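Local coordinates for M152 protein (Murid herpesvirus 1, PDB 4G59), which is an MHC class I-like viral membrane glycoprotein that probably helps the virus escape immune recognition by engaging a host protein, at residues R79-Y84 with R93-E98; N184-Y189 with A260-S265. All blocks are in the same frame, centred on the assembly; numbering follows the deposited sequence.

Contact 1 of 2, residues R79-Y84 with R93-E98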
ATOM      1  N   ARG B  79       5.508 -11.014  19.602  1.00 43.24           N
ATOM      2  CA  ARG B  79       6.618 -11.412  20.452  1.00 42.38           C
ATOM      3  C   ARG B  79       7.887 -11.699  19.640  1.00 45.40           C
ATOM      4  O   ARG B  79       8.943 -11.135  19.916  1.00 46.26           O
ATOM      5  CB  ARG B  79       6.245 -12.661  21.258  1.00 41.93           C
ATOM      6  CG  ARG B  79       7.120 -12.869  22.476  1.00 39.90           C
ATOM      7  CD  ARG B  79       7.143 -14.311  22.936  1.00 45.48           C
ATOM      8  NE  ARG B  79       7.467 -15.247  21.861  1.00 52.01           N
ATOM      9  CZ  ARG B  79       8.695 -15.490  21.417  1.00 45.80           C
ATOM     10  NH1 ARG B  79       9.727 -14.859  21.948  1.00 52.73           N
ATOM     11  NH2 ARG B  79       8.892 -16.357  20.435  1.00 48.56           N
ATOM     12  N   PHE B  80       7.785 -12.573  18.642  1.00 45.35           N
ATOM     13  CA  PHE B  80       8.960 -12.989  17.878  1.00 43.56           C
ATOM     14  C   PHE B  80       9.685 -11.820  17.210  1.00 45.11           C
ATOM     15  O   PHE B  80      10.909 -11.721  17.262  1.00 49.05           O
ATOM     16  CB  PHE B  80       8.572 -14.037  16.822  1.00 43.83           C
ATOM     17  CG  PHE B  80       9.659 -14.308  15.794  1.00 43.03           C
ATOM     18  CD1 PHE B  80      10.871 -14.879  16.165  1.00 39.18           C
ATOM     19  CD2 PHE B  80       9.455 -14.001  14.448  1.00 40.84           C
ATOM     20  CE1 PHE B  80      11.872 -15.132  15.201  1.00 43.25           C
ATOM     21  CE2 PHE B  80      10.444 -14.250  13.482  1.00 42.72           C
ATOM     22  CZ  PHE B  80      11.658 -14.816  13.858  1.00 39.51           C
ATOM     23  N   VAL B  81       8.918 -10.945  16.570  1.00 46.82           N
ATOM     24  CA  VAL B  81       9.479  -9.837  15.796  1.00 47.94           C
ATOM     25  C   VAL B  81      10.068  -8.783  16.738  1.00 47.37           C
ATOM     26  O   VAL B  81      11.050  -8.108  16.392  1.00 49.32           O
ATOM     27  CB  VAL B  81       8.420  -9.226  14.819  1.00 42.21           C
ATOM     28  CG1 VAL B  81       8.980  -8.034  14.087  1.00 42.78           C
ATOM     29  CG2 VAL B  81       7.945 -10.270  13.811  1.00 39.24           C
ATOM     30  N   TYR B  82       9.479  -8.662  17.931  1.00 47.50           N
ATOM     31  CA  TYR B  82      10.002  -7.757  18.953  1.00 48.45           C
ATOM     32  C   TYR B  82      11.383  -8.207  19.440  1.00 54.67           C
ATOM     33  O   TYR B  82      12.320  -7.406  19.450  1.00 56.88           O
ATOM     34  CB  TYR B  82       9.032  -7.621  20.129  1.00 46.84           C
ATOM     35  CG  TYR B  82       9.640  -6.955  21.346  1.00 55.06           C
ATOM     36  CD1 TYR B  82       9.892  -5.589  21.362  1.00 62.62           C
ATOM     37  CD2 TYR B  82       9.963  -7.690  22.480  1.00 57.76           C
ATOM     38  CE1 TYR B  82      10.450  -4.976  22.473  1.00 65.79           C
ATOM     39  CE2 TYR B  82      10.521  -7.085  23.592  1.00 62.08           C
ATOM     40  CZ  TYR B  82      10.764  -5.729  23.580  1.00 65.75           C
ATOM     41  OH  TYR B  82      11.324  -5.115  24.676  1.00 68.12           O
ATOM     42  N   GLU B  83      11.512  -9.473  19.841  1.00 51.29           N
ATOM     43  CA  GLU B  83      12.822 -10.017  20.216  1.00 52.92           C
ATOM     44  C   GLU B  83      13.833  -9.817  19.092  1.00 54.99           C
ATOM     45  O   GLU B  83      14.915  -9.292  19.326  1.00 57.06           O
ATOM     46  CB  GLU B  83      12.756 -11.507  20.554  1.00 44.35           C
ATOM     47  CG  GLU B  83      11.679 -11.905  21.540  1.00 54.90           C
ATOM     48  CD  GLU B  83      11.894 -11.348  22.928  1.00 63.95           C
ATOM     49  OE1 GLU B  83      13.034 -11.416  23.429  1.00 70.86           O
ATOM     50  OE2 GLU B  83      10.914 -10.850  23.527  1.00 71.46           O
ATOM     51  N   TYR B  84      13.469 -10.236  17.880  1.00 51.11           N
ATOM     52  CA  TYR B  84      14.370 -10.180  16.731  1.00 52.37           C
ATOM     53  C   TYR B  84      14.929  -8.785  16.543  1.00 54.20           C
ATOM     54  O   TYR B  84      16.146  -8.611  16.444  1.00 50.70           O
ATOM     55  CB  TYR B  84      13.630 -10.606  15.469  1.00 48.12           C
ATOM     56  CG  TYR B  84      14.418 -10.497  14.179  1.00 45.08           C
ATOM     57  CD1 TYR B  84      15.788 -10.691  14.148  1.00 46.58           C
ATOM     58  CD2 TYR B  84      13.777 -10.209  12.985  1.00 46.65           C
ATOM     59  CE1 TYR B  84      16.499 -10.602  12.957  1.00 48.08           C
ATOM     60  CE2 TYR B  84      14.479 -10.109  11.792  1.00 44.04           C
ATOM     61  CZ  TYR B  84      15.833 -10.303  11.785  1.00 42.63           C
ATOM     62  OH  TYR B  84      16.525 -10.207  10.600  1.00 40.19           O
ATOM     63  N   ARG B  93      13.694  -0.554  12.878  1.00 41.11           N
ATOM     64  CA  ARG B  93      13.375  -0.385  11.477  1.00 41.86           C
ATOM     65  C   ARG B  93      12.211  -1.338  11.152  1.00 44.96           C
ATOM     66  O   ARG B  93      12.054  -2.394  11.801  1.00 40.67           O
ATOM     67  CB  ARG B  93      14.597  -0.654  10.604  1.00 37.75           C
ATOM     68  CG  ARG B  93      15.059  -2.091  10.642  1.00 43.37           C
ATOM     69  CD  ARG B  93      16.405  -2.236   9.955  1.00 42.81           C
ATOM     70  NE  ARG B  93      16.286  -2.042   8.520  1.00 40.95           N
ATOM     71  CZ  ARG B  93      17.272  -1.640   7.738  1.00 43.53           C
ATOM     72  NH1 ARG B  93      18.458  -1.387   8.254  1.00 54.05           N
ATOM     73  NH2 ARG B  93      17.077  -1.487   6.437  1.00 47.64           N
ATOM     74  N   PRO B  94      11.376  -0.957  10.172  1.00 40.47           N
ATOM     75  CA  PRO B  94      10.222  -1.800   9.842  1.00 41.91           C
ATOM     76  C   PRO B  94      10.672  -3.092   9.159  1.00 42.32           C
ATOM     77  O   PRO B  94      11.704  -3.106   8.477  1.00 42.92           O
ATOM     78  CB  PRO B  94       9.402  -0.918   8.887  1.00 35.51           C
ATOM     79  CG  PRO B  94      10.428   0.026   8.253  1.00 39.22           C
ATOM     80  CD  PRO B  94      11.448   0.266   9.341  1.00 43.55           C
ATOM     81  N   VAL B  95       9.914  -4.164   9.367  1.00 37.06           N
ATOM     82  CA  VAL B  95      10.223  -5.465   8.782  1.00 38.07           C
ATOM     83  C   VAL B  95       8.918  -6.201   8.504  1.00 38.59           C
ATOM     84  O   VAL B  95       7.913  -5.966   9.196  1.00 38.40           O
ATOM     85  CB  VAL B  95      11.121  -6.324   9.730  1.00 35.85           C
ATOM     86  CG1 VAL B  95      10.480  -6.500  11.082  1.00 35.83           C
ATOM     87  CG2 VAL B  95      11.406  -7.680   9.131  1.00 35.76           C
ATOM     88  N   VAL B  96       8.906  -7.072   7.491  1.00 39.84           N
ATOM     89  CA  VAL B  96       7.715  -7.903   7.245  1.00 33.74           C
ATOM     90  C   VAL B  96       8.062  -9.386   7.248  1.00 34.39           C
ATOM     91  O   VAL B  96       9.079  -9.795   6.679  1.00 36.60           O
ATOM     92  CB  VAL B  96       7.003  -7.561   5.885  1.00 35.16           C
ATOM     93  CG1 VAL B  96       5.683  -8.343   5.733  1.00 32.17           C
ATOM     94  CG2 VAL B  96       6.749  -6.082   5.755  1.00 32.79           C
ATOM     95  N   PHE B  97       7.199 -10.191   7.859  1.00 37.39           N
ATOM     96  CA  PHE B  97       7.268 -11.646   7.686  1.00 37.73           C
ATOM     97  C   PHE B  97       6.024 -12.183   6.998  1.00 35.13           C
ATOM     98  O   PHE B  97       4.892 -11.878   7.395  1.00 33.77           O
ATOM     99  CB  PHE B  97       7.482 -12.354   9.029  1.00 36.51           C
ATOM    100  CG  PHE B  97       8.906 -12.315   9.489  1.00 44.21           C
ATOM    101  CD1 PHE B  97       9.797 -13.331   9.120  1.00 40.93           C
ATOM    102  CD2 PHE B  97       9.383 -11.251  10.251  1.00 40.29           C
ATOM    103  CE1 PHE B  97      11.122 -13.303   9.518  1.00 38.08           C
ATOM    104  CE2 PHE B  97      10.730 -11.227  10.646  1.00 43.72           C
ATOM    105  CZ  PHE B  97      11.592 -12.262  10.277  1.00 39.92           C
ATOM    106  N   GLU B  98       6.246 -13.000   5.979  1.00 34.62           N
ATOM    107  CA  GLU B  98       5.160 -13.561   5.190  1.00 35.19           C
ATOM    108  C   GLU B  98       5.188 -15.088   5.266  1.00 38.05           C
ATOM    109  O   GLU B  98       6.169 -15.716   4.838  1.00 38.63           O
ATOM    110  CB  GLU B  98       5.347 -13.118   3.755  1.00 38.54           C
ATOM    111  CG  GLU B  98       4.200 -13.396   2.849  1.00 42.37           C
ATOM    112  CD  GLU B  98       4.235 -12.493   1.643  1.00 47.69           C
ATOM    113  OE1 GLU B  98       4.446 -11.268   1.828  1.00 45.93           O
ATOM    114  OE2 GLU B  98       4.071 -13.020   0.521  1.00 51.28           O
TER

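Contact 2 of 2, residues N184-Y189 with A260-S265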
ATOM      1  N   ASN B 184     -21.754  -5.618  -7.977  1.00 29.06           N
ATOM      2  CA  ASN B 184     -20.761  -4.601  -7.711  1.00 30.59           C
ATOM      3  C   ASN B 184     -21.199  -3.266  -8.314  1.00 31.78           C
ATOM      4  O   ASN B 184     -22.047  -3.234  -9.207  1.00 27.93           O
ATOM      5  CB  ASN B 184     -19.427  -5.048  -8.303  1.00 26.30           C
ATOM      6  CG  ASN B 184     -18.939  -6.401  -7.741  1.00 25.18           C
ATOM      7  OD1 ASN B 184     -19.264  -6.781  -6.618  1.00 28.20           O
ATOM      8  ND2 ASN B 184     -18.121  -7.106  -8.539  1.00 24.16           N
ATOM      9  N   GLU B 185     -20.630  -2.160  -7.839  1.00 31.96           N
ATOM     10  CA  GLU B 185     -20.958  -0.855  -8.431  1.00 33.39           C
ATOM     11  C   GLU B 185     -19.764  -0.300  -9.208  1.00 31.99           C
ATOM     12  O   GLU B 185     -18.641  -0.247  -8.689  1.00 28.94           O
ATOM     13  CB  GLU B 185     -21.391   0.157  -7.360  1.00 36.14           C
ATOM     14  CG  GLU B 185     -21.479   1.625  -7.829  1.00 34.52           C
ATOM     15  CD  GLU B 185     -21.607   2.613  -6.661  1.00 44.00           C
ATOM     16  OE1 GLU B 185     -22.633   2.589  -5.942  1.00 50.79           O
ATOM     17  OE2 GLU B 185     -20.671   3.417  -6.464  1.00 47.37           O
ATOM     18  N   TYR B 186     -20.017   0.120 -10.444  1.00 32.24           N
ATOM     19  CA  TYR B 186     -18.973   0.631 -11.314  1.00 29.46           C
ATOM     20  C   TYR B 186     -19.208   2.110 -11.587  1.00 30.33           C
ATOM     21  O   TYR B 186     -20.352   2.546 -11.684  1.00 32.61           O
ATOM     22  CB  TYR B 186     -18.992  -0.129 -12.621  1.00 28.75           C
ATOM     23  CG  TYR B 186     -18.948  -1.630 -12.462  1.00 29.44           C
ATOM     24  CD1 TYR B 186     -17.746  -2.312 -12.522  1.00 27.88           C
ATOM     25  CD2 TYR B 186     -20.104  -2.368 -12.269  1.00 29.25           C
ATOM     26  CE1 TYR B 186     -17.692  -3.700 -12.380  1.00 26.92           C
ATOM     27  CE2 TYR B 186     -20.059  -3.752 -12.123  1.00 29.72           C
ATOM     28  CZ  TYR B 186     -18.840  -4.408 -12.197  1.00 28.30           C
ATOM     29  OH  TYR B 186     -18.754  -5.771 -12.057  1.00 28.94           O
ATOM     30  N   SER B 187     -18.132   2.890 -11.685  1.00 30.69           N
ATOM     31  CA  SER B 187     -18.269   4.325 -11.985  1.00 30.52           C
ATOM     32  C   SER B 187     -17.037   4.893 -12.696  1.00 31.54           C
ATOM     33  O   SER B 187     -15.938   4.343 -12.588  1.00 37.07           O
ATOM     34  CB  SER B 187     -18.593   5.127 -10.717  1.00 26.18           C
ATOM     35  OG  SER B 187     -17.570   5.066  -9.748  1.00 35.82           O
ATOM     36  N   LEU B 188     -17.232   5.962 -13.453  1.00 33.58           N
ATOM     37  CA  LEU B 188     -16.129   6.651 -14.099  1.00 35.94           C
ATOM     38  C   LEU B 188     -16.180   8.119 -13.706  1.00 32.93           C
ATOM     39  O   LEU B 188     -17.262   8.662 -13.482  1.00 32.69           O
ATOM     40  CB  LEU B 188     -16.255   6.551 -15.619  1.00 36.26           C
ATOM     41  CG  LEU B 188     -16.090   5.214 -16.315  1.00 36.28           C
ATOM     42  CD1 LEU B 188     -16.492   5.383 -17.774  1.00 34.23           C
ATOM     43  CD2 LEU B 188     -14.654   4.703 -16.190  1.00 34.22           C
ATOM     44  N   TYR B 189     -15.024   8.767 -13.642  1.00 34.39           N
ATOM     45  CA  TYR B 189     -14.994  10.218 -13.499  1.00 34.65           C
ATOM     46  C   TYR B 189     -14.020  10.806 -14.494  1.00 37.12           C
ATOM     47  O   TYR B 189     -12.906  10.283 -14.678  1.00 38.80           O
ATOM     48  CB  TYR B 189     -14.541  10.635 -12.107  1.00 31.64           C
ATOM     49  CG  TYR B 189     -14.636  12.135 -11.901  1.00 36.63           C
ATOM     50  CD1 TYR B 189     -15.858  12.729 -11.605  1.00 43.16           C
ATOM     51  CD2 TYR B 189     -13.526  12.956 -11.996  1.00 38.01           C
ATOM     52  CE1 TYR B 189     -15.972  14.087 -11.409  1.00 44.50           C
ATOM     53  CE2 TYR B 189     -13.635  14.338 -11.800  1.00 36.49           C
ATOM     54  CZ  TYR B 189     -14.865  14.886 -11.506  1.00 42.28           C
ATOM     55  OH  TYR B 189     -15.009  16.238 -11.309  1.00 49.53           O
ATOM     56  N   ALA B 260     -15.238  -7.475 -16.702  1.00 35.60           N
ATOM     57  CA  ALA B 260     -16.159  -6.434 -17.134  1.00 31.90           C
ATOM     58  C   ALA B 260     -15.400  -5.327 -17.843  1.00 40.66           C
ATOM     59  O   ALA B 260     -14.289  -4.962 -17.446  1.00 40.00           O
ATOM     60  CB  ALA B 260     -16.918  -5.869 -15.953  1.00 34.70           C
ATOM     61  N   THR B 261     -15.992  -4.786 -18.902  1.00 43.26           N
ATOM     62  CA  THR B 261     -15.401  -3.626 -19.551  1.00 44.25           C
ATOM     63  C   THR B 261     -16.220  -2.434 -19.087  1.00 45.36           C
ATOM     64  O   THR B 261     -17.461  -2.529 -18.972  1.00 35.46           O
ATOM     65  CB  THR B 261     -15.434  -3.735 -21.084  1.00 45.62           C
ATOM     66  OG1 THR B 261     -16.790  -3.894 -21.505  1.00 52.30           O
ATOM     67  CG2 THR B 261     -14.658  -4.942 -21.550  1.00 43.63           C
ATOM     68  N   VAL B 262     -15.532  -1.330 -18.792  1.00 38.60           N
ATOM     69  CA  VAL B 262     -16.218  -0.122 -18.361  1.00 38.59           C
ATOM     70  C   VAL B 262     -15.690   0.985 -19.242  1.00 39.88           C
ATOM     71  O   VAL B 262     -14.473   1.165 -19.345  1.00 42.68           O
ATOM     72  CB  VAL B 262     -15.926   0.234 -16.895  1.00 32.23           C
ATOM     73  CG1 VAL B 262     -16.919   1.264 -16.409  1.00 32.63           C
ATOM     74  CG2 VAL B 262     -15.959  -0.997 -15.998  1.00 27.89           C
ATOM     75  N   LYS B 263     -16.597   1.722 -19.881  1.00 40.45           N
ATOM     76  CA  LYS B 263     -16.190   2.788 -20.788  1.00 41.73           C
ATOM     77  C   LYS B 263     -17.348   3.718 -21.056  1.00 42.78           C
ATOM     78  O   LYS B 263     -18.450   3.464 -20.577  1.00 50.23           O
ATOM     79  CB  LYS B 263     -15.714   2.193 -22.100  1.00 53.04           C
ATOM     80  CG  LYS B 263     -16.811   1.518 -22.853  1.00 56.56           C
ATOM     81  CD  LYS B 263     -16.333   1.194 -24.243  1.00 69.09           C
ATOM     82  CE  LYS B 263     -17.507   0.734 -25.086  1.00 95.58           C
ATOM     83  NZ  LYS B 263     -18.600   1.753 -25.250  1.00 80.02           N
ATOM     84  N   TYR B 264     -17.109   4.801 -21.793  1.00 49.88           N
ATOM     85  CA  TYR B 264     -18.189   5.717 -22.173  1.00 59.27           C
ATOM     86  C   TYR B 264     -18.774   5.345 -23.554  1.00 60.67           C
ATOM     87  O   TYR B 264     -18.037   4.921 -24.457  1.00 57.01           O
ATOM     88  CB  TYR B 264     -17.673   7.161 -22.231  1.00 53.73           C
ATOM     89  CG  TYR B 264     -17.190   7.780 -20.934  1.00 48.78           C
ATOM     90  CD1 TYR B 264     -15.838   8.041 -20.735  1.00 41.22           C
ATOM     91  CD2 TYR B 264     -18.087   8.160 -19.935  1.00 48.98           C
ATOM     92  CE1 TYR B 264     -15.381   8.634 -19.558  1.00 44.73           C
ATOM     93  CE2 TYR B 264     -17.646   8.755 -18.751  1.00 45.38           C
ATOM     94  CZ  TYR B 264     -16.288   8.990 -18.570  1.00 49.70           C
ATOM     95  OH  TYR B 264     -15.844   9.586 -17.399  1.00 47.20           O
ATOM     96  N   SER B 265     -20.084   5.503 -23.728  1.00 65.51           N
ATOM     97  CA  SER B 265     -20.671   5.405 -25.074  1.00 83.22           C
ATOM     98  C   SER B 265     -21.729   6.468 -25.304  1.00 82.13           C
ATOM     99  O   SER B 265     -22.226   7.053 -24.339  1.00 77.68           O
ATOM    100  CB  SER B 265     -21.252   4.014 -25.359  1.00 81.55           C
ATOM    101  OG  SER B 265     -20.252   3.099 -25.774  1.00 72.50           O
TER

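Contact 1 of 2, residues R79-Y84 with R93-E98
F80 lays the edge of its ring over one face of the F97 ring, in a T-shaped (edge-to-face) pair with centroids 5.5 Å apart and planes at 65°. The overlap is offset toward the rim of F97, with F80 CE2 lying 3.9 Å from F97 CZ. One helical turn later Y84 reaches the same ring differently: its CE2 arrives at the edge of F97, close to the plane of that ring, with Y84 CE2 3.9 Å from F97 CZ. One turn apart on the same helix face, F80 and Y84 both extend CG anti to the backbone N (chi1 168° for F80), which directs their rings toward the strand and F97. Between them in sequence, V81 divides its methyls between two strand residues. Its CG2 rests 4.0 Å from F97 CD2, while V81 CG1 meets V95 CG1 at 3.7 Å, the two valine side chains passing alongside each other, head to tail. No hydrogen bond joins the segments, and all five touching residues are buried. The hydroxyl of Y84 is satisfied by Q112 on the neighbouring strand 106-114, and its ring stacks with Y148. Because V95 and F97 alternate with V96, which points away, a single face of strand 95-98 receives the helix; the axes of 79-84 and 95-98 approach to 10.6 Å. On both flanks the strand is bonded in the sheet, to strands 22-31 and 106-114. An apolar helix face laid on an antiparallel sheet in this manner is characteristic of the MHC class I-like platform, to whose family this region belongs.

Contact 2 of 2, residues N184-Y189 with A260-S265
This is apolar packing between two sheets of a β-sandwich: strand 185-191, at the margin of one four-stranded sheet, faces strand 258-264, which lies between strands 5-11 and 250-253 in the other. The two short strands run in similar directions, at 34°, with axes 7.8 Å apart, and no hydrogen bond crosses between them. L188 makes the largest single contribution. Its CD1 sits over the centre of the Y264 ring, 3.6 Å from the centroid and only 8° off the ring normal, a well-centred CH-pi contact. L188 CB is 3.5 Å from Y264 OH, so the leucine lies over the ring with CD1 and alongside its hydroxyl end with CB. That hydroxyl is hydrogen-bonded to S190, just beyond the segment, which ties the tip of Y264 to the opposing strand. The other flank of the leucine meets V262, with L188 CG 4.0 Å from V262 CG1. V262 spreads its methyls along the strand: CG2, placed anti to its own carbonyl carbon, approaches Y186, where V262 CG2 is 4.1 Å from Y186 CD1. Farther along, Y186 CE1 touches A260 CB at 4.3 Å, and the tyrosine hydroxyl is bonded to the carbonyl of P181. Y186 and L188 point inward while S187 and Y189 point away; the Y189 ring makes a cation-pi contact with a basic side chain of the other protein chain. Two antiparallel sheets closing over alternating, largely apolar side chains fit an immunoglobulin-like domain, such as the one that follows the platform in MHC class I molecules.

How the contacts relate
Contact 1 comes first along the chain and is complete before contact 2 opens. Their centres lie 41 Å apart on opposite sides of the chain's centre, and the nearest atoms are separated by about 25 Å, so the two do not touch. They share no helix, strand or sheet: 79-84 and 93-98 join helix 68-89 to the eight-stranded sheet, whereas 184-189 and 260-265 join two four-stranded sheets. Helix 161-178 lies between them in sequence. Strand 5-11, beside 258-264, brings the start of the chain into the second module. Together they probably mark a platform and an immunoglobulin-like domain, each with its own core.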